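Local coordinates for protein dermonecrotic toxin (Pasteurella multocida, PDB 2EBF) that acts as a mitogenic toxin that induces bone resorption and is associated with progressive atrophic rhinitis of pigs, this chain being its C-terminal region with a thiol-protease-like catalytic triad, at residues Met646-Arg655 with Ala714-Lys724; Phe417-Asp428 with Arg444-Asp452. All coordinates share one frame; numbering follows the deposited sequence.

Contact 1: Met646-Arg655 with Ala714-Lys724; sequences MGASITWWRR and AINPFVEYVSK
With chi1 at 65°, the indole of Trp-652 is folded over its own backbone, between N and the carbonyl carbon, and one ring face is thereby presented to Ala-714. The methyl CB of Ala-714 settles 3.8 Å from the centroid of the five-membered ring, a CH-pi contact displaced toward the rim. Ser-649 turns its OG anti to its carbonyl carbon (chi1 -56°), and from there OG donates in the carbonyl plane to Val-722 O at 2.7 Å, with Thr-667 OG1 as a second partner. The aliphatic chain of Lys-724 passes alongside, CD lying 3.4 Å from Ser-649 OG, before its NZ meets Glu-720 OE2 in a salt bridge from above the carboxylate plane.

Strands 648-655 and 717-720 run antiparallel as neighbours in the six-stranded sheet of the C3 region. Their hydrogen-bonded pairs are Ser-649 with Glu-720 and Thr-651 with Phe-718; beyond them a beta bulge shifts the register, and Trp-653 pairs with Ile-715, its N donating to Ile-715 O at 3.0 Å. Ile-650 and Val-719 pack CG1 to CG2 at 3.9 Å on the face covered by helix 701-711, through Trp-704 and Ala-705. On the other face Thr-651 OG1 is hydrogen-bonded to Phe-732 O and Gln-664 O.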
# COMPACT_ATOMS: atom_id res chain seq x y z
N MET A 646 6.21 35.00 -2.60
CA MET A 646 6.27 34.56 -4.01
C MET A 646 5.02 34.97 -4.77
O MET A 646 5.07 35.18 -5.98
CB MET A 646 6.36 33.04 -4.08
CG MET A 646 7.54 32.46 -3.37
SD MET A 646 7.55 30.67 -3.51
CE MET A 646 6.15 30.21 -2.50
N GLY A 647 3.91 35.07 -4.05
CA GLY A 647 2.62 35.37 -4.66
C GLY A 647 1.92 34.06 -5.01
O GLY A 647 2.38 32.98 -4.63
N ALA A 648 0.83 34.16 -5.76
CA ALA A 648 0.09 32.98 -6.17
C ALA A 648 -0.74 33.29 -7.40
O ALA A 648 -1.13 34.43 -7.61
CB ALA A 648 -0.81 32.48 -5.03
N SER A 649 -0.99 32.27 -8.21
CA SER A 649 -1.84 32.39 -9.38
C SER A 649 -2.80 31.21 -9.43
O SER A 649 -2.48 30.10 -8.99
CB SER A 649 -0.99 32.44 -10.65
OG SER A 649 -0.06 33.50 -10.57
N ILE A 650 -3.99 31.46 -9.95
CA ILE A 650 -4.97 30.41 -10.11
C ILE A 650 -5.58 30.51 -11.50
O ILE A 650 -5.84 31.61 -11.99
CB ILE A 650 -6.05 30.48 -9.01
CG1 ILE A 650 -7.04 29.32 -9.18
CG2 ILE A 650 -6.74 31.87 -8.99
CD1 ILE A 650 -7.97 29.09 -8.00
N THR A 651 -5.79 29.36 -12.13
CA THR A 651 -6.35 29.31 -13.48
C THR A 651 -7.38 28.18 -13.56
O THR A 651 -7.28 27.20 -12.83
CB THR A 651 -5.24 29.14 -14.54
OG1 THR A 651 -5.81 29.18 -15.86
CG2 THR A 651 -4.46 27.82 -14.35
N TRP A 652 -8.36 28.33 -14.43
CA TRP A 652 -9.48 27.39 -14.46
C TRP A 652 -10.14 27.41 -15.83
O TRP A 652 -9.76 28.19 -16.70
CB TRP A 652 -10.51 27.71 -13.35
CG TRP A 652 -11.20 29.04 -13.49
CD1 TRP A 652 -12.36 29.29 -14.19
CD2 TRP A 652 -10.79 30.29 -12.93
NE1 TRP A 652 -12.68 30.63 -14.11
CE2 TRP A 652 -11.73 31.27 -13.34
CE3 TRP A 652 -9.70 30.69 -12.14
CZ2 TRP A 652 -11.62 32.61 -12.97
CZ3 TRP A 652 -9.59 32.04 -11.77
CH2 TRP A 652 -10.56 32.98 -12.19
N TRP A 653 -11.12 26.52 -16.01
CA TRP A 653 -11.85 26.45 -17.27
C TRP A 653 -13.21 27.08 -17.11
O TRP A 653 -13.83 27.02 -16.03
CB TRP A 653 -12.01 25.00 -17.75
CG TRP A 653 -10.73 24.24 -17.84
CD1 TRP A 653 -10.32 23.24 -17.01
CD2 TRP A 653 -9.66 24.44 -18.79
NE1 TRP A 653 -9.08 22.79 -17.38
CE2 TRP A 653 -8.65 23.51 -18.47
CE3 TRP A 653 -9.47 25.30 -19.89
CZ2 TRP A 653 -7.46 23.39 -19.20
CZ3 TRP A 653 -8.27 25.19 -20.62
CH2 TRP A 653 -7.27 24.26 -20.26
N ARG A 654 -13.69 27.68 -18.19
CA ARG A 654 -15.01 28.30 -18.19
C ARG A 654 -15.77 27.90 -19.45
O ARG A 654 -15.23 27.97 -20.56
CB ARG A 654 -14.89 29.82 -18.11
CG ARG A 654 -16.22 30.55 -17.90
CD ARG A 654 -16.35 31.69 -18.88
NE ARG A 654 -15.91 32.95 -18.32
CZ ARG A 654 -15.58 34.03 -19.03
NH1 ARG A 654 -15.61 34.02 -20.36
NH2 ARG A 654 -15.20 35.12 -18.39
N ARG A 655 -17.02 27.48 -19.28
CA ARG A 655 -17.87 27.12 -20.43
C ARG A 655 -18.05 28.34 -21.32
O ARG A 655 -18.33 29.44 -20.84
CB ARG A 655 -19.23 26.58 -19.95
CG ARG A 655 -20.30 26.37 -21.04
CD ARG A 655 -19.83 25.41 -22.13
NE ARG A 655 -20.93 24.66 -22.76
CZ ARG A 655 -21.72 25.12 -23.73
NH1 ARG A 655 -21.61 26.37 -24.18
NH2 ARG A 655 -22.66 24.33 -24.23
N ALA A 714 -15.30 28.17 -10.77
CA ALA A 714 -14.17 27.61 -11.51
C ALA A 714 -14.28 26.12 -11.73
O ALA A 714 -14.59 25.37 -10.79
CB ALA A 714 -12.87 27.93 -10.77
N ILE A 715 -14.01 25.68 -12.96
CA ILE A 715 -13.96 24.27 -13.30
C ILE A 715 -12.52 23.79 -13.32
O ILE A 715 -11.66 24.37 -14.01
CB ILE A 715 -14.63 23.97 -14.68
CG1 ILE A 715 -16.11 24.40 -14.71
CG2 ILE A 715 -14.50 22.48 -15.03
CD1 ILE A 715 -16.64 24.63 -16.14
N ASN A 716 -12.26 22.73 -12.56
CA ASN A 716 -10.95 22.11 -12.46
C ASN A 716 -9.80 23.10 -12.22
O ASN A 716 -8.81 23.09 -12.95
CB ASN A 716 -10.69 21.19 -13.67
CG ASN A 716 -11.75 20.11 -13.83
OD1 ASN A 716 -12.52 19.82 -12.89
ND2 ASN A 716 -11.80 19.50 -15.02
N PRO A 717 -9.93 23.95 -11.18
CA PRO A 717 -8.95 25.01 -10.94
C PRO A 717 -7.57 24.48 -10.54
O PRO A 717 -7.46 23.42 -9.91
CB PRO A 717 -9.58 25.84 -9.81
CG PRO A 717 -10.57 24.95 -9.16
CD PRO A 717 -11.01 23.94 -10.17
N PHE A 718 -6.55 25.20 -10.98
CA PHE A 718 -5.16 24.85 -10.74
C PHE A 718 -4.40 26.06 -10.17
O PHE A 718 -4.51 27.18 -10.69
CB PHE A 718 -4.52 24.45 -12.06
CG PHE A 718 -3.11 24.02 -11.94
CD1 PHE A 718 -2.78 22.81 -11.33
CD2 PHE A 718 -2.10 24.80 -12.50
CE1 PHE A 718 -1.45 22.40 -11.26
CE2 PHE A 718 -0.78 24.40 -12.43
CZ PHE A 718 -0.45 23.20 -11.81
N VAL A 719 -3.62 25.82 -9.12
CA VAL A 719 -2.88 26.89 -8.44
C VAL A 719 -1.37 26.69 -8.63
O VAL A 719 -0.87 25.57 -8.50
CB VAL A 719 -3.25 26.94 -6.94
CG1 VAL A 719 -2.43 28.00 -6.17
CG2 VAL A 719 -4.74 27.24 -6.77
N GLU A 720 -0.67 27.76 -8.98
CA GLU A 720 0.78 27.79 -8.86
C GLU A 720 1.15 28.88 -7.87
O GLU A 720 0.63 29.99 -7.93
CB GLU A 720 1.45 28.06 -10.21
CG GLU A 720 1.51 26.83 -11.11
CD GLU A 720 2.26 27.10 -12.42
OE1 GLU A 720 2.08 26.33 -13.40
OE2 GLU A 720 3.04 28.08 -12.47
N TYR A 721 2.08 28.56 -6.97
CA TYR A 721 2.46 29.48 -5.89
C TYR A 721 3.54 30.50 -6.29
O TYR A 721 4.60 30.60 -5.66
CB TYR A 721 2.83 28.67 -4.65
CG TYR A 721 1.66 27.84 -4.15
CD1 TYR A 721 0.70 28.39 -3.32
CD2 TYR A 721 1.50 26.51 -4.56
CE1 TYR A 721 -0.40 27.64 -2.87
CE2 TYR A 721 0.40 25.75 -4.13
CZ TYR A 721 -0.54 26.32 -3.29
OH TYR A 721 -1.62 25.57 -2.85
N VAL A 722 3.23 31.26 -7.35
CA VAL A 722 4.01 32.40 -7.81
C VAL A 722 3.08 33.37 -8.52
O VAL A 722 2.17 32.95 -9.23
CB VAL A 722 5.04 31.98 -8.87
CG1 VAL A 722 6.14 33.03 -8.98
CG2 VAL A 722 5.63 30.66 -8.49
N SER A 723 3.31 34.67 -8.35
CA SER A 723 2.54 35.68 -9.08
C SER A 723 3.04 35.77 -10.53
O SER A 723 4.19 35.44 -10.82
CB SER A 723 2.65 37.05 -8.38
OG SER A 723 3.99 37.53 -8.41
N LYS A 724 2.17 36.20 -11.44
CA LYS A 724 2.47 36.18 -12.86
C LYS A 724 2.02 37.47 -13.51
O LYS A 724 1.07 38.10 -13.05
CB LYS A 724 1.76 35.00 -13.54
CG LYS A 724 2.31 33.63 -13.18
CD LYS A 724 1.27 32.57 -13.56
CE LYS A 724 1.58 31.22 -12.94
NZ LYS A 724 2.77 30.62 -13.57

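Contact 2: Phe417-Asp428 with Arg444-Asp452; sequences FLQGSNEWKTLD and RKLLQSAKD
Leu-447 drives a methyl straight onto the ring of Phe-417: its CD1 sits over the centre, 3.8 Å from the centroid and only 9° off the ring normal, while its CD2 comes within 3.5 Å of Phe-417 CD2. The tip of Leu-427 meets Leu-447 head-on, CD2 to CD1 at 4.0 Å. On the opposite face of the aromatic ring Lys-451 lays CD in an off-centre CH-pi contact, and Leu-418 sets CD2 against the backbone of Lys-451 and CB of Ala-450.

At the start of segment 444-452, Arg-444 bends at chi3 (-63°) and brings NH1 and NH2 end-on to a single oxygen of Asp-428. In this salt bridge both nitrogens donate to Asp-428 OD1, NH2 at 2.7 Å and NH1 at 2.8 Å, near the guanidinium plane, whereas the carboxylate stands almost perpendicular, 84° away. NH2 also makes a weak bond to the backbone O of Asp-428. The second carboxylate oxygen, OD2, is held by Tyr-285 OH, and Phe-432 adds a cation-pi contact to Arg-444.

Further out, the indole of Trp-424 touches both groups: Phe-417 CD1 lies 3.4 Å above its ring plane, toward the rim, and Arg-444 NH1 approaches its edge. Phe-457 of strand 456-461 backs Leu-447 and Ala-450. The turn carrying Trp-424 is formed by Gly-420 as C-prime residue of a Schellman motif ending helix 407-418, an ST turn at Ser-421, and Trp-424 itself as N-cap of helix 425-434: a short capped loop joining two consecutive helices that both pack on helix 442-452 in the C2 region.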
# COMPACT_ATOMS: atom_id res chain seq x y z
N PHE A 417 1.71 -21.09 25.51
CA PHE A 417 2.98 -21.57 26.05
C PHE A 417 3.34 -20.86 27.35
O PHE A 417 3.70 -21.50 28.33
CB PHE A 417 4.12 -21.41 25.04
CG PHE A 417 5.47 -21.73 25.60
CD1 PHE A 417 5.99 -23.02 25.52
CD2 PHE A 417 6.23 -20.75 26.24
CE1 PHE A 417 7.24 -23.33 26.05
CE2 PHE A 417 7.48 -21.05 26.78
CZ PHE A 417 7.99 -22.35 26.68
N LEU A 418 3.23 -19.53 27.33
CA LEU A 418 3.61 -18.70 28.48
C LEU A 418 2.78 -18.97 29.72
O LEU A 418 3.26 -18.83 30.84
CB LEU A 418 3.51 -17.22 28.12
CG LEU A 418 4.56 -16.65 27.16
CD1 LEU A 418 4.23 -15.21 26.83
CD2 LEU A 418 5.96 -16.76 27.76
N GLN A 419 1.52 -19.37 29.51
CA GLN A 419 0.59 -19.65 30.60
C GLN A 419 0.60 -21.12 31.04
O GLN A 419 -0.22 -21.54 31.87
CB GLN A 419 -0.82 -19.18 30.22
CG GLN A 419 -1.01 -17.67 30.34
CD GLN A 419 -1.76 -17.06 29.16
OE1 GLN A 419 -2.92 -17.39 28.91
NE2 GLN A 419 -1.08 -16.17 28.42
N GLY A 420 1.52 -21.90 30.48
CA GLY A 420 1.69 -23.30 30.89
C GLY A 420 0.74 -24.29 30.23
O GLY A 420 0.63 -25.44 30.67
N SER A 421 0.04 -23.84 29.19
CA SER A 421 -0.83 -24.71 28.40
C SER A 421 0.00 -25.60 27.49
O SER A 421 1.18 -25.32 27.23
CB SER A 421 -1.82 -23.87 27.58
OG SER A 421 -2.40 -24.63 26.53
N ASN A 422 -0.61 -26.68 27.01
CA ASN A 422 0.06 -27.58 26.07
C ASN A 422 -0.38 -27.36 24.61
O ASN A 422 0.15 -27.99 23.69
CB ASN A 422 -0.17 -29.04 26.48
CG ASN A 422 1.03 -29.92 26.22
OD1 ASN A 422 1.96 -29.55 25.49
ND2 ASN A 422 1.03 -31.11 26.83
N GLU A 423 -1.34 -26.46 24.42
CA GLU A 423 -1.89 -26.17 23.09
C GLU A 423 -1.02 -25.17 22.31
O GLU A 423 -1.35 -23.99 22.18
CB GLU A 423 -3.34 -25.69 23.20
CG GLU A 423 -4.13 -25.78 21.87
CD GLU A 423 -5.64 -26.00 22.07
OE1 GLU A 423 -6.03 -26.63 23.09
OE2 GLU A 423 -6.42 -25.56 21.20
N TRP A 424 0.10 -25.67 21.79
CA TRP A 424 1.04 -24.87 20.99
C TRP A 424 1.87 -25.75 20.05
O TRP A 424 3.07 -25.55 19.89
CB TRP A 424 1.94 -24.00 21.88
CG TRP A 424 2.66 -24.74 22.98
CD1 TRP A 424 2.13 -25.15 24.17
CD2 TRP A 424 4.04 -25.13 23.01
NE1 TRP A 424 3.09 -25.78 24.93
CE2 TRP A 424 4.27 -25.78 24.24
CE3 TRP A 424 5.11 -24.99 22.11
CZ2 TRP A 424 5.52 -26.30 24.59
CZ3 TRP A 424 6.35 -25.50 22.46
CH2 TRP A 424 6.55 -26.15 23.69
N LYS A 425 1.21 -26.73 19.42
CA LYS A 425 1.88 -27.70 18.56
C LYS A 425 2.49 -27.06 17.30
O LYS A 425 3.61 -27.42 16.90
CB LYS A 425 0.94 -28.86 18.17
CG LYS A 425 0.37 -29.68 19.35
CD LYS A 425 1.42 -30.55 20.03
CE LYS A 425 0.84 -31.32 21.24
NZ LYS A 425 -0.16 -32.35 20.84
N THR A 426 1.76 -26.13 16.68
CA THR A 426 2.28 -25.41 15.51
C THR A 426 3.52 -24.59 15.88
O THR A 426 4.55 -24.66 15.19
CB THR A 426 1.21 -24.50 14.88
OG1 THR A 426 0.06 -25.29 14.54
CG2 THR A 426 1.74 -23.83 13.61
N LEU A 427 3.42 -23.84 16.97
CA LEU A 427 4.57 -23.16 17.55
C LEU A 427 5.75 -24.12 17.77
O LEU A 427 6.88 -23.85 17.33
CB LEU A 427 4.16 -22.48 18.87
CG LEU A 427 5.23 -21.75 19.70
CD1 LEU A 427 5.88 -20.62 18.91
CD2 LEU A 427 4.64 -21.24 21.02
N ASP A 428 5.48 -25.26 18.41
CA ASP A 428 6.49 -26.27 18.70
C ASP A 428 7.18 -26.75 17.42
O ASP A 428 8.41 -26.81 17.35
CB ASP A 428 5.85 -27.46 19.45
CG ASP A 428 6.88 -28.45 19.98
OD1 ASP A 428 7.96 -28.03 20.44
OD2 ASP A 428 6.60 -29.66 19.93
N ARG A 444 14.01 -22.00 21.04
CA ARG A 444 13.25 -22.67 22.10
C ARG A 444 13.69 -22.18 23.48
O ARG A 444 12.85 -21.86 24.32
CB ARG A 444 13.45 -24.19 21.98
CG ARG A 444 12.60 -25.00 22.93
CD ARG A 444 12.69 -26.50 22.62
NE ARG A 444 12.16 -26.82 21.29
CZ ARG A 444 10.87 -26.98 21.01
NH1 ARG A 444 9.94 -26.85 21.94
NH2 ARG A 444 10.50 -27.27 19.76
N LYS A 445 15.00 -22.14 23.70
CA LYS A 445 15.56 -21.65 24.96
C LYS A 445 15.18 -20.21 25.28
O LYS A 445 14.92 -19.87 26.44
CB LYS A 445 17.09 -21.80 24.94
CG LYS A 445 17.58 -23.14 25.48
CD LYS A 445 19.00 -23.45 25.04
CE LYS A 445 20.04 -22.82 25.96
NZ LYS A 445 21.35 -23.55 25.88
N LEU A 446 15.16 -19.37 24.24
CA LEU A 446 14.76 -17.97 24.37
C LEU A 446 13.32 -17.88 24.86
O LEU A 446 13.01 -17.14 25.79
CB LEU A 446 14.89 -17.26 23.03
CG LEU A 446 15.34 -15.80 22.89
CD1 LEU A 446 14.59 -15.18 21.74
CD2 LEU A 446 15.21 -14.95 24.16
N LEU A 447 12.43 -18.63 24.20
CA LEU A 447 11.03 -18.70 24.59
C LEU A 447 10.88 -19.23 26.01
O LEU A 447 10.10 -18.71 26.80
CB LEU A 447 10.27 -19.64 23.66
CG LEU A 447 8.84 -19.32 23.23
CD1 LEU A 447 8.12 -20.62 22.89
CD2 LEU A 447 8.04 -18.51 24.24
N GLN A 448 11.62 -20.30 26.30
CA GLN A 448 11.60 -20.92 27.61
C GLN A 448 11.99 -19.90 28.68
O GLN A 448 11.35 -19.81 29.74
CB GLN A 448 12.54 -22.14 27.63
CG GLN A 448 12.40 -23.05 28.86
CD GLN A 448 10.97 -23.47 29.12
OE1 GLN A 448 10.37 -23.04 30.10
NE2 GLN A 448 10.41 -24.28 28.23
N SER A 449 13.02 -19.10 28.40
CA SER A 449 13.50 -18.10 29.36
C SER A 449 12.46 -17.01 29.66
O SER A 449 12.36 -16.55 30.79
CB SER A 449 14.82 -17.47 28.90
OG SER A 449 14.61 -16.51 27.87
N ALA A 450 11.68 -16.63 28.64
CA ALA A 450 10.62 -15.63 28.81
C ALA A 450 9.54 -16.12 29.77
O ALA A 450 9.03 -15.35 30.60
CB ALA A 450 10.01 -15.26 27.45
N LYS A 451 9.20 -17.40 29.66
CA LYS A 451 8.23 -18.01 30.55
C LYS A 451 8.78 -18.08 31.97
O LYS A 451 8.14 -17.60 32.91
CB LYS A 451 7.84 -19.41 30.05
CG LYS A 451 6.78 -20.10 30.91
CD LYS A 451 6.34 -21.44 30.32
CE LYS A 451 7.15 -22.59 30.87
NZ LYS A 451 6.53 -23.26 32.06
N ASP A 452 9.97 -18.66 32.11
CA ASP A 452 10.63 -18.86 33.41
C ASP A 452 10.86 -17.55 34.15
O ASP A 452 10.86 -17.52 35.38
CB ASP A 452 11.98 -19.57 33.23
CG ASP A 452 11.84 -21.00 32.72
OD1 ASP A 452 10.77 -21.62 32.90
OD2 ASP A 452 12.83 -21.52 32.15
O HOH W 1 4.43 -20.87 32.97

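Overall arrangement
Contact 2 is helix packing and contact 1 is strand pairing. Along the sequence contact 2 closes before contact 1 opens; contact 2 belongs to the C2 region and contact 1 to the C3 region. Their centres are 64 Å apart, on opposite sides of the chain's centre, and their nearest atoms remain about 50 Å from each other. Contact 2 joins helices beside the mixed sheet that has 456-461 as an outermost strand; contact 1 joins inner strands of a separate antiparallel sheet. They share no secondary-structure element. Each is therefore local to its own region, and of the two, contact 1 lies in the region holding the bound phosphonate, about 12 Å from the Lys-724 side chain.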